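Local coordinates for HEPN domain-containing protein (Thermotoga maritima, PDB 1O3U) that is of unknown function but belongs to the HEPN family of small, largely helical proteins and assembles here as two subunits, at residues M13-D18 with A43-K48. Residues are numbered along the deposited sequence; the frame is centred on the assembly and turned at random.
Sequences MDAAKD and AEKAVK
The methyl of Ala-16 presses against the backbone of the facing helix, its CB lying 3.6 Å from Ala-46 N. Ala-16 CB also sits 3.8 Å from Lys-45 CB and, more loosely, 4.1 Å from Ala-46 CB. Next to it along the helix, Ala-15 CB rests on the aliphatic part of Lys-45, 3.7 Å from CD. That chain runs extended from CB to CE alongside segment 13-18, with CD also passing close to the carbonyl carbon of Ala-15; a bend at the last torsion (chi4 97°) then turns the amino group aside. Met-13 closes the far flank less tightly. In one of its two modelled conformers, and so only tentatively, Met-13 starts with CB away from the partner, but with CG anti to the backbone N (chi1 -176°) and the chain folded at the next two torsions, its CE curls back to 4.1 Å from Ala-46 O. The small alanines let the axes of these segments of helices 11-28 and 32-54 approach to 7.7 Å, antiparallel at 162°, with Ala-16 CA just 5.0 Å from Lys-45 CA. Such side-by-side pairing of long helices forms the core of the helical HEPN domain; helix 104-132 packs on the pair, Leu-132 touching Met-13 and Ile-125 touching Ala-46. Between the segments the contact is purely van der Waals, and the polar tip of Lys-45 finds its partners beyond them: NZ makes a salt bridge with Asp-19 and a hydrogen bond with Gln-41 of the second subunit. Lys-45 of that subunit packs against its counterpart here, bringing this edge of the helix pair to the dimer interface.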
# COMPACT_ATOMS: atom_id res chain seq x y z
N MET A 13 4.42 -1.81 10.70
CA MET A 13 5.03 -0.52 10.95
C MET A 13 6.10 -0.17 9.91
O MET A 13 6.19 0.97 9.45
CB MET A 13 5.69 -0.52 12.32
CG MET A 13 6.28 0.80 12.73
SD MET A 13 5.01 2.06 12.71
CE MET A 13 4.01 1.56 13.96
N ASP A 14 6.92 -1.16 9.57
CA ASP A 14 7.96 -0.98 8.55
C ASP A 14 7.30 -0.62 7.24
O ASP A 14 7.71 0.35 6.58
CB ASP A 14 8.80 -2.27 8.37
CG ASP A 14 9.78 -2.50 9.52
OD1 ASP A 14 10.03 -1.58 10.32
OD2 ASP A 14 10.36 -3.60 9.70
N ALA A 15 6.25 -1.36 6.90
CA ALA A 15 5.51 -1.09 5.67
C ALA A 15 4.85 0.29 5.72
O ALA A 15 4.81 0.96 4.71
CB ALA A 15 4.50 -2.16 5.40
N ALA A 16 4.34 0.72 6.88
CA ALA A 16 3.80 2.08 7.01
C ALA A 16 4.87 3.13 6.67
O ALA A 16 4.59 4.10 5.97
CB ALA A 16 3.26 2.34 8.40
N LYS A 17 6.07 2.94 7.21
CA LYS A 17 7.16 3.90 7.01
C LYS A 17 7.61 3.95 5.56
O LYS A 17 7.93 5.02 5.05
CB LYS A 17 8.32 3.60 7.97
CG LYS A 17 7.96 3.94 9.42
CD LYS A 17 8.93 3.31 10.43
N ASP A 18 7.58 2.80 4.88
CA ASP A 18 7.87 2.75 3.45
C ASP A 18 6.81 3.47 2.64
O ASP A 18 7.16 4.21 1.72
CB ASP A 18 7.98 1.32 2.94
CG ASP A 18 9.20 0.60 3.46
OD1 ASP A 18 10.08 1.25 4.07
OD2 ASP A 18 9.34 -0.63 3.30
N ALA A 43 -0.96 5.50 6.98
CA ALA A 43 -1.69 5.70 8.25
C ALA A 43 -2.44 4.40 8.63
O ALA A 43 -2.43 3.96 9.78
CB ALA A 43 -2.64 6.84 8.12
N GLU A 44 -3.09 3.80 7.66
CA GLU A 44 -3.74 2.50 7.84
C GLU A 44 -2.82 1.42 8.41
O GLU A 44 -3.14 0.72 9.39
CB GLU A 44 -4.33 2.03 6.50
CG GLU A 44 -5.51 2.83 6.05
CD GLU A 44 -6.17 2.30 4.79
OE1 GLU A 44 -6.09 1.05 4.51
OE2 GLU A 44 -6.81 3.16 4.12
N LYS A 45 -1.66 1.27 7.79
CA LYS A 45 -0.71 0.26 8.20
C LYS A 45 -0.19 0.54 9.62
O LYS A 45 -0.00 -0.39 10.40
CB LYS A 45 0.41 0.13 7.17
CG LYS A 45 -0.03 -0.49 5.83
CD LYS A 45 1.13 -0.79 4.92
CE LYS A 45 0.71 -1.40 3.58
NZ LYS A 45 0.61 -0.45 2.45
N ALA A 46 0.02 1.82 9.97
CA ALA A 46 0.58 2.20 11.27
C ALA A 46 -0.43 1.76 12.36
O ALA A 46 -0.06 1.13 13.35
CB ALA A 46 0.78 3.69 11.34
N VAL A 47 -1.69 2.03 12.15
CA VAL A 47 -2.69 1.66 13.17
C VAL A 47 -2.84 0.14 13.30
O VAL A 47 -2.97 -0.41 14.41
CB VAL A 47 -4.05 2.33 12.91
CG1 VAL A 47 -5.04 1.94 14.00
CG2 VAL A 47 -3.91 3.85 12.84
N LYS A 48 -2.81 -0.57 12.17
CA LYS A 48 -2.83 -2.03 12.19
C LYS A 48 -1.66 -2.64 12.98
O LYS A 48 -1.81 -3.72 13.59
CB LYS A 48 -2.81 -2.59 10.78
CG LYS A 48 -4.07 -2.38 10.04
CD LYS A 48 -3.96 -3.03 8.65
CE LYS A 48 -5.13 -2.63 7.77